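Local coordinates for protein phosphoglycerate dehydrogenase (Lactobacillus plantarum, PDB 3EVT) that probably catalyses the NAD-dependent oxidation of 3-phosphoglycerate to 3-phosphohydroxypyruvate, the entry step of serine biosynthesis, at residues 92-103 / 147-156; 106-116 / 128-138. One frame throughout, in Å; residues are numbered along the deposited sequence.

Interaction 1. Residues 92-103 / 147-156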
loop_
_atom_site.group_PDB
_atom_site.type_symbol
_atom_site.label_atom_id
_atom_site.label_comp_id
_atom_site.label_asym_id
_atom_site.label_seq_id
_atom_site.Cartn_x
_atom_site.Cartn_y
_atom_site.Cartn_z
ATOM N N GLY A 92 10.415 10.382 -8.712
ATOM C CA GLY A 92 9.853 9.641 -7.583
ATOM C C GLY A 92 10.391 8.249 -7.307
ATOM O O GLY A 92 9.922 7.564 -6.371
ATOM N N ILE A 93 11.374 7.810 -8.101
ATOM C CA ILE A 93 11.822 6.411 -8.009
ATOM C C ILE A 93 12.441 6.050 -6.665
ATOM O O ILE A 93 12.013 5.075 -6.006
ATOM C CB ILE A 93 12.794 6.016 -9.120
ATOM C CG1 ILE A 93 12.129 6.214 -10.501
ATOM C CG2 ILE A 93 13.212 4.533 -8.872
ATOM C CD1 ILE A 93 13.069 5.956 -11.698
ATOM N N HIS A 94 13.434 6.826 -6.250
ATOM C CA HIS A 94 14.085 6.621 -4.952
ATOM C C HIS A 94 13.072 6.813 -3.847
ATOM O O HIS A 94 12.951 5.987 -2.992
ATOM C CB HIS A 94 15.237 7.622 -4.696
ATOM C CG HIS A 94 16.560 7.200 -5.256
ATOM N ND1 HIS A 94 17.167 7.845 -6.333
ATOM C CD2 HIS A 94 17.409 6.208 -4.885
ATOM C CE1 HIS A 94 18.323 7.258 -6.604
ATOM N NE2 HIS A 94 18.487 6.253 -5.751
ATOM N N ALA A 95 12.364 7.930 -3.865
ATOM C CA ALA A 95 11.328 8.191 -2.848
ATOM C C ALA A 95 10.259 7.088 -2.759
ATOM O O ALA A 95 9.868 6.742 -1.683
ATOM C CB ALA A 95 10.680 9.541 -3.066
ATOM N N ASP A 96 9.788 6.549 -3.886
ATOM C CA ASP A 96 8.923 5.346 -3.898
ATOM C C ASP A 96 9.498 4.127 -3.177
ATOM O O ASP A 96 8.773 3.491 -2.404
ATOM C CB ASP A 96 8.575 4.916 -5.338
ATOM C CG ASP A 96 7.132 5.329 -5.763
ATOM O OD1 ASP A 96 6.771 6.546 -5.615
ATOM O OD2 ASP A 96 6.363 4.436 -6.270
ATOM N N ALA A 97 10.762 3.776 -3.426
ATOM C CA ALA A 97 11.355 2.627 -2.733
ATOM C C ALA A 97 11.423 2.812 -1.224
ATOM O O ALA A 97 11.104 1.912 -0.488
ATOM C CB ALA A 97 12.767 2.267 -3.284
ATOM N N ILE A 98 11.883 3.972 -0.778
ATOM C CA ILE A 98 11.982 4.259 0.636
ATOM C C ILE A 98 10.594 4.242 1.290
ATOM O O ILE A 98 10.410 3.763 2.398
ATOM C CB ILE A 98 12.585 5.644 0.845
ATOM C CG1 ILE A 98 14.027 5.689 0.350
ATOM C CG2 ILE A 98 12.404 6.084 2.282
ATOM C CD1 ILE A 98 14.583 7.218 0.155
ATOM N N SER A 99 9.595 4.738 0.594
ATOM C CA SER A 99 8.263 4.644 1.145
ATOM C C SER A 99 7.796 3.205 1.322
ATOM O O SER A 99 7.172 2.859 2.357
ATOM C CB SER A 99 7.288 5.367 0.239
ATOM O OG SER A 99 7.521 6.747 0.368
ATOM N N GLU A 100 8.047 2.374 0.309
ATOM C CA GLU A 100 7.761 0.927 0.419
ATOM C C GLU A 100 8.451 0.254 1.625
ATOM O O GLU A 100 7.850 -0.562 2.317
ATOM C CB GLU A 100 8.147 0.198 -0.881
ATOM C CG GLU A 100 7.179 0.513 -2.062
ATOM C CD GLU A 100 7.316 -0.513 -3.171
ATOM O OE1 GLU A 100 7.878 -1.616 -2.869
ATOM O OE2 GLU A 100 6.839 -0.231 -4.312
ATOM N N SER A 101 9.715 0.595 1.890
ATOM C CA SER A 101 10.388 0.152 3.136
ATOM C C SER A 101 9.682 0.551 4.402
ATOM O O SER A 101 9.605 -0.239 5.343
ATOM C CB SER A 101 11.802 0.697 3.210
ATOM O OG SER A 101 12.569 0.113 2.157
ATOM N N VAL A 102 9.172 1.776 4.464
ATOM C CA VAL A 102 8.412 2.162 5.673
ATOM C C VAL A 102 7.113 1.338 5.776
ATOM O O VAL A 102 6.759 0.821 6.846
ATOM C CB VAL A 102 8.121 3.656 5.708
ATOM C CG1 VAL A 102 7.270 4.010 6.967
ATOM C CG2 VAL A 102 9.455 4.429 5.712
ATOM N N LEU A 103 6.394 1.198 4.674
ATOM C CA LEU A 103 5.140 0.426 4.710
ATOM C C LEU A 103 5.452 -1.002 5.177
ATOM O O LEU A 103 4.677 -1.606 5.929
ATOM C CB LEU A 103 4.455 0.419 3.330
ATOM C CG LEU A 103 3.974 1.746 2.698
ATOM C CD1 LEU A 103 3.504 1.461 1.268
ATOM C CD2 LEU A 103 2.836 2.392 3.508
ATOM N N GLN A 147 10.133 15.509 -0.666
ATOM C CA GLN A 147 9.651 14.564 -1.670
ATOM C C GLN A 147 9.380 13.187 -1.054
ATOM O O GLN A 147 8.355 12.562 -1.333
ATOM C CB GLN A 147 10.714 14.411 -2.758
ATOM C CG GLN A 147 10.259 13.708 -4.046
ATOM C CD GLN A 147 11.428 12.986 -4.750
ATOM O OE1 GLN A 147 12.604 13.245 -4.455
ATOM N NE2 GLN A 147 11.107 12.061 -5.650
ATOM N N ILE A 148 10.306 12.706 -0.235
ATOM C CA ILE A 148 10.130 11.415 0.459
ATOM C C ILE A 148 8.888 11.377 1.368
ATOM O O ILE A 148 8.038 10.483 1.229
ATOM C CB ILE A 148 11.402 11.017 1.242
ATOM C CG1 ILE A 148 12.512 10.590 0.259
ATOM C CG2 ILE A 148 11.115 9.896 2.255
ATOM C CD1 ILE A 148 13.882 10.714 0.874
ATOM N N GLY A 149 8.761 12.364 2.258
ATOM C CA GLY A 149 7.633 12.465 3.172
ATOM C C GLY A 149 6.324 12.418 2.386
ATOM O O GLY A 149 5.334 11.783 2.809
ATOM N N GLN A 150 6.320 13.071 1.226
ATOM C CA GLN A 150 5.106 13.225 0.439
ATOM C C GLN A 150 4.729 11.944 -0.293
ATOM O O GLN A 150 3.538 11.627 -0.460
ATOM C CB GLN A 150 5.320 14.335 -0.595
ATOM C CG GLN A 150 5.332 15.763 -0.003
ATOM C CD GLN A 150 5.681 16.798 -1.052
ATOM O OE1 GLN A 150 5.250 16.698 -2.195
ATOM N NE2 GLN A 150 6.495 17.778 -0.673
ATOM N N SER A 151 5.744 11.204 -0.751
ATOM C CA SER A 151 5.454 9.936 -1.418
ATOM C C SER A 151 5.039 8.876 -0.394
ATOM O O SER A 151 4.147 8.098 -0.657
ATOM C CB SER A 151 6.583 9.498 -2.356
ATOM O OG SER A 151 7.580 8.775 -1.661
ATOM N N LEU A 152 5.636 8.896 0.796
ATOM C CA LEU A 152 5.146 8.041 1.889
ATOM C C LEU A 152 3.693 8.381 2.257
ATOM O O LEU A 152 2.844 7.480 2.343
ATOM C CB LEU A 152 6.048 8.108 3.123
ATOM C CG LEU A 152 5.529 7.292 4.332
ATOM C CD1 LEU A 152 5.230 5.809 3.981
ATOM C CD2 LEU A 152 6.491 7.391 5.555
ATOM N N ALA A 153 3.423 9.676 2.490
ATOM C CA ALA A 153 2.053 10.191 2.679
ATOM C C ALA A 153 1.024 9.721 1.636
ATOM O O ALA A 153 -0.119 9.341 1.983
ATOM C CB ALA A 153 2.057 11.714 2.726
ATOM N N ALA A 154 1.392 9.801 0.358
ATOM C CA ALA A 154 0.477 9.382 -0.709
ATOM C C ALA A 154 0.131 7.902 -0.535
ATOM O O ALA A 154 -1.032 7.519 -0.643
ATOM C CB ALA A 154 1.098 9.626 -2.117
ATOM N N LYS A 155 1.139 7.058 -0.282
ATOM C CA LYS A 155 0.827 5.611 -0.207
ATOM C C LYS A 155 0.019 5.250 1.037
ATOM O O LYS A 155 -0.933 4.482 0.965
ATOM C CB LYS A 155 2.088 4.773 -0.262
ATOM C CG LYS A 155 2.843 4.839 -1.553
ATOM C CD LYS A 155 4.169 4.077 -1.414
ATOM C CE LYS A 155 5.091 4.513 -2.523
ATOM N NZ LYS A 155 4.517 4.038 -3.787
ATOM N N ALA A 156 0.392 5.831 2.172
ATOM C CA ALA A 156 -0.233 5.566 3.441
ATOM C C ALA A 156 -1.692 6.006 3.344
ATOM O O ALA A 156 -2.616 5.300 3.756
ATOM C CB ALA A 156 0.505 6.359 4.538
HETATM O O HOH W 1 12.697 9.989 -5.940
HETATM O O HOH W 2 4.716 1.181 -4.398
#

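Interaction 2. Residues 106-116 / 128-138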
loop_
_atom_site.group_PDB
_atom_site.type_symbol
_atom_site.label_atom_id
_atom_site.label_comp_id
_atom_site.label_asym_id
_atom_site.label_seq_id
_atom_site.Cartn_x
_atom_site.Cartn_y
_atom_site.Cartn_z
ATOM N N MET A 106 5.939 -1.303 8.882
ATOM C CA MET A 106 4.694 -1.105 9.603
ATOM C C MET A 106 3.805 -2.319 9.418
ATOM O O MET A 106 3.242 -2.829 10.386
ATOM C CB MET A 106 3.944 0.185 9.124
ATOM C CG MET A 106 4.605 1.560 9.442
ATOM S SD MET A 106 3.554 3.029 9.092
ATOM C CE MET A 106 3.338 2.934 7.346
ATOM N N LEU A 107 3.645 -2.770 8.178
ATOM C CA LEU A 107 2.821 -3.977 7.874
ATOM C C LEU A 107 3.354 -5.276 8.464
ATOM O O LEU A 107 2.593 -6.104 8.997
ATOM C CB LEU A 107 2.645 -4.144 6.365
ATOM C CG LEU A 107 1.619 -3.168 5.798
ATOM C CD1 LEU A 107 1.832 -2.924 4.239
ATOM C CD2 LEU A 107 0.223 -3.668 6.120
ATOM N N SER A 108 4.660 -5.483 8.401
ATOM C CA SER A 108 5.146 -6.730 8.945
ATOM C C SER A 108 4.931 -6.831 10.441
ATOM O O SER A 108 4.692 -7.914 10.924
ATOM C CB SER A 108 6.596 -7.003 8.592
ATOM O OG SER A 108 7.448 -6.137 9.260
ATOM N N VAL A 109 4.967 -5.695 11.146
ATOM C CA VAL A 109 4.578 -5.609 12.551
ATOM C C VAL A 109 3.091 -5.787 12.787
ATOM O O VAL A 109 2.740 -6.758 13.413
ATOM C CB VAL A 109 5.094 -4.337 13.230
ATOM C CG1 VAL A 109 4.305 -4.049 14.567
ATOM C CG2 VAL A 109 6.604 -4.485 13.484
ATOM N N VAL A 110 2.218 -4.918 12.253
ATOM C CA VAL A 110 0.786 -5.002 12.612
ATOM C C VAL A 110 0.072 -6.216 12.031
ATOM O O VAL A 110 -0.915 -6.679 12.607
ATOM C CB VAL A 110 -0.056 -3.727 12.311
ATOM C CG1 VAL A 110 0.536 -2.549 12.995
ATOM C CG2 VAL A 110 -0.200 -3.506 10.790
ATOM N N ARG A 111 0.535 -6.728 10.885
ATOM C CA ARG A 111 -0.088 -7.965 10.337
ATOM C C ARG A 111 0.531 -9.229 10.903
ATOM O O ARG A 111 0.105 -10.351 10.567
ATOM C CB ARG A 111 -0.137 -7.974 8.797
ATOM C CG ARG A 111 -0.774 -6.688 8.203
ATOM C CD ARG A 111 -2.192 -6.446 8.783
ATOM N NE ARG A 111 -3.074 -7.562 8.559
ATOM C CZ ARG A 111 -4.078 -7.882 9.378
ATOM N NH1 ARG A 111 -4.299 -7.170 10.487
ATOM N NH2 ARG A 111 -4.861 -8.914 9.091
ATOM N N GLY A 112 1.488 -9.052 11.822
ATOM C CA GLY A 112 1.966 -10.188 12.620
ATOM C C GLY A 112 3.096 -11.022 12.046
ATOM O O GLY A 112 3.427 -12.101 12.598
ATOM N N TYR A 113 3.733 -10.550 10.969
ATOM C CA TYR A 113 4.829 -11.293 10.356
ATOM C C TYR A 113 6.012 -11.348 11.266
ATOM O O TYR A 113 6.596 -12.401 11.427
ATOM C CB TYR A 113 5.142 -10.782 8.918
ATOM C CG TYR A 113 4.206 -11.487 7.934
ATOM C CD1 TYR A 113 2.950 -10.965 7.643
ATOM C CD2 TYR A 113 4.542 -12.735 7.410
ATOM C CE1 TYR A 113 2.107 -11.626 6.863
ATOM C CE2 TYR A 113 3.712 -13.397 6.620
ATOM C CZ TYR A 113 2.480 -12.862 6.359
ATOM O OH TYR A 113 1.620 -13.565 5.548
ATOM N N HIS A 114 6.345 -10.249 11.936
ATOM C CA HIS A 114 7.474 -10.280 12.833
ATOM C C HIS A 114 7.181 -11.222 14.014
ATOM O O HIS A 114 8.004 -12.104 14.342
ATOM C CB HIS A 114 7.803 -8.879 13.351
ATOM C CG HIS A 114 8.925 -8.865 14.330
ATOM N ND1 HIS A 114 10.213 -9.217 13.981
ATOM C CD2 HIS A 114 8.952 -8.582 15.658
ATOM C CE1 HIS A 114 10.990 -9.130 15.047
ATOM N NE2 HIS A 114 10.252 -8.738 16.076
ATOM N N ALA A 115 6.036 -11.046 14.674
ATOM C CA ALA A 115 5.662 -12.014 15.720
ATOM C C ALA A 115 5.572 -13.459 15.213
ATOM O O ALA A 115 5.981 -14.384 15.916
ATOM C CB ALA A 115 4.329 -11.606 16.441
ATOM N N ALA A 116 4.986 -13.675 14.032
ATOM C CA ALA A 116 4.918 -15.029 13.437
ATOM C C ALA A 116 6.277 -15.660 13.254
ATOM O O ALA A 116 6.429 -16.851 13.481
ATOM C CB ALA A 116 4.177 -15.045 12.140
ATOM N N LEU A 128 -0.614 -16.377 17.950
ATOM C CA LEU A 128 0.447 -15.420 18.301
ATOM C C LEU A 128 0.169 -14.764 19.643
ATOM O O LEU A 128 -0.975 -14.583 20.044
ATOM C CB LEU A 128 0.575 -14.354 17.198
ATOM C CG LEU A 128 0.888 -14.959 15.820
ATOM C CD1 LEU A 128 1.165 -13.885 14.789
ATOM C CD2 LEU A 128 2.099 -15.947 15.942
ATOM N N PRO A 129 1.224 -14.384 20.345
ATOM C CA PRO A 129 0.983 -13.703 21.615
ATOM C C PRO A 129 0.515 -12.266 21.400
ATOM O O PRO A 129 0.646 -11.457 22.283
ATOM C CB PRO A 129 2.358 -13.688 22.287
ATOM C CG PRO A 129 3.352 -14.055 21.223
ATOM C CD PRO A 129 2.651 -14.518 19.998
ATOM N N MET A 130 -0.041 -11.937 20.240
ATOM C CA MET A 130 -0.261 -10.542 19.966
ATOM C C MET A 130 -1.575 -10.436 19.242
ATOM O O MET A 130 -2.072 -11.425 18.715
ATOM C CB MET A 130 0.944 -9.941 19.175
ATOM C CG MET A 130 1.352 -10.657 17.860
ATOM S SD MET A 130 0.336 -10.238 16.396
ATOM C CE MET A 130 0.997 -8.556 16.182
ATOM N N THR A 131 -2.159 -9.239 19.239
ATOM C CA THR A 131 -3.306 -8.952 18.406
ATOM C C THR A 131 -2.850 -8.161 17.177
ATOM O O THR A 131 -2.219 -7.124 17.313
ATOM C CB THR A 131 -4.279 -8.054 19.175
ATOM O OG1 THR A 131 -4.674 -8.730 20.370
ATOM C CG2 THR A 131 -5.532 -7.688 18.327
ATOM N N THR A 132 -3.179 -8.652 15.992
ATOM C CA THR A 132 -2.957 -7.922 14.756
ATOM C C THR A 132 -3.844 -6.679 14.664
ATOM O O THR A 132 -4.894 -6.568 15.337
ATOM C CB THR A 132 -3.305 -8.795 13.527
ATOM O OG1 THR A 132 -4.561 -9.451 13.729
ATOM C CG2 THR A 132 -2.235 -9.836 13.248
ATOM N N SER A 133 -3.458 -5.759 13.788
ATOM C CA SER A 133 -4.273 -4.584 13.522
ATOM C C SER A 133 -3.999 -4.205 12.066
ATOM O O SER A 133 -3.177 -4.850 11.407
ATOM C CB SER A 133 -3.907 -3.472 14.530
ATOM O OG SER A 133 -2.492 -3.190 14.520
ATOM N N THR A 134 -4.700 -3.206 11.540
ATOM C CA THR A 134 -4.511 -2.810 10.152
ATOM C C THR A 134 -3.935 -1.394 10.099
ATOM O O THR A 134 -4.146 -0.610 11.047
ATOM C CB THR A 134 -5.860 -2.822 9.352
ATOM O OG1 THR A 134 -6.791 -1.989 10.005
ATOM C CG2 THR A 134 -6.478 -4.253 9.243
ATOM N N LEU A 135 -3.245 -1.055 9.014
ATOM C CA LEU A 135 -2.909 0.343 8.762
ATOM C C LEU A 135 -4.156 1.219 8.544
ATOM O O LEU A 135 -4.228 2.370 9.003
ATOM C CB LEU A 135 -1.957 0.473 7.566
ATOM C CG LEU A 135 -0.603 -0.263 7.743
ATOM C CD1 LEU A 135 0.314 0.042 6.603
ATOM C CD2 LEU A 135 0.030 0.110 9.015
ATOM N N THR A 136 -5.140 0.670 7.839
ATOM C CA THR A 136 -6.335 1.449 7.556
ATOM C C THR A 136 -6.900 1.968 8.882
ATOM O O THR A 136 -7.003 1.236 9.867
ATOM C CB THR A 136 -7.375 0.687 6.744
ATOM O OG1 THR A 136 -8.442 1.581 6.365
ATOM C CG2 THR A 136 -7.923 -0.510 7.523
ATOM N N GLY A 137 -7.159 3.262 8.938
ATOM C CA GLY A 137 -7.754 3.795 10.149
ATOM C C GLY A 137 -6.758 4.318 11.176
ATOM O O GLY A 137 -7.187 4.913 12.134
ATOM N N GLN A 138 -5.448 4.097 10.997
ATOM C CA GLN A 138 -4.451 4.543 11.992
ATOM C C GLN A 138 -3.766 5.871 11.598
ATOM O O GLN A 138 -3.943 6.376 10.455
ATOM C CB GLN A 138 -3.441 3.414 12.337
ATOM C CG GLN A 138 -4.084 2.083 12.776
ATOM C CD GLN A 138 -3.146 1.185 13.655
ATOM O OE1 GLN A 138 -2.566 1.672 14.639
ATOM N NE2 GLN A 138 -3.004 -0.129 13.296
#

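Interaction 1. Residues 92-103 / 147-156
Ser99 OG and Ser151 OG share a hydrogen bond of 2.9 Å where helix 93-110 packs on the helix that follows the probable glycine-rich GxGxxG turn of the Rossmann-type domain. The short segments cross at -55° with 8.5 Å between axes. That closeness fits the small residues at the crossing: Ser99 packs as a knob into the hole formed by Ile148, Ser151, Leu152 and Lys155. With chi1 at -72°, its OG lies anti to the carbonyl carbon and points into this hole, while Ser99 CB rests against Lys155 CE at 3.6 Å. Apolar groups continue the seam. Ile98 and Ile148 meet across it through their CD1 methyls, 3.6 Å apart and at about a right angle, and Val102 CG1 meets Leu152 CD2 at 3.7 Å; Leu152 and Val102 also reach Val196 of strand 194-197 in the sheet beneath. Polar pairs flank the crossing. Water 1 joins Ala95 N to Gln147 NE2, whose extended chain brings the amide to Gly92. Lys155, bent at chi4 (-67°), turns its ammonium to Asp96 OD2, a salt bridge of 3.1 Å from NZ whose hydrogen bond is weak, and water 2 links Lys155 NZ, at 2.9 Å, to Glu100 OE2.

Interaction 2. Residues 106-116 / 128-138
Arg111 NH1 donates to the backbone carbonyl Ser133 O at 2.7 Å, with an N-H...O angle of 160°. The oxygen lies in the guanidinium plane, yet NH1 stands above the carbonyl plane rather than on a lone pair. Bends at chi2 and chi3 (-55° and -57°) fold the arginine back to reach it, and Thr134 CG2 lies over one guanidinium face. A second bond, Ser133 N to Val110 O at 3.0 Å, ties the irregular segment 128-138 to the end of helix 93-110, which closes in a Schellman motif at Gly112. The tightly packed, buried part lies toward strand 194-197 of the Rossmann-type domain: Leu135 CD1 meets Leu107 CG at 3.6 Å, the two side chains crossing at about a right angle, while Leu135 CD2 touches Met106 CB and Val110 CG2. Phe194 packs against Met106, Val110 and Leu135. Toward Leu128 the contact is more open to solvent, Leu128, Met130 and Ala115 all being partly exposed; Met130 CG to Ala115 CB at 3.4 Å is a locally tight exception. Arg111 NE also bonds Ser101 OG of the second subunit, whose Glu100 accepts from Leu135 N and Thr136 N. A leucine in place of Arg111 would probably leave Ser133 O without this donor and Ser101 OG of the second subunit without its bond to the arginine NE. The chemistry is consistent with a segment fixed in direction by two hydrogen bonds to main-chain oxygens, seated by Leu135, and facing the second subunit.

Both interactions use helix 93-110, at places whose contact centres lie about 20 Å apart. Interaction 1 is central, about 3 Å from the centre of the chain, and interaction 2 peripheral, about 21 Å out, yet both are partly buried, with 6 of 13 and 7 of 15 touching residues buried. Interaction 1 packs helix on helix and includes a salt bridge. Interaction 2 sets an irregular segment against the helix end and the start of helix 113-120; its directed bonds engage main-chain oxygens, and no salt bridge joins its segments. Their buried areas are nearly equal, 629 and 632 Å². The second subunit connects them: Glu100 and Ser101, from interaction 1's range, bond residues of interaction 2's range in the other copy.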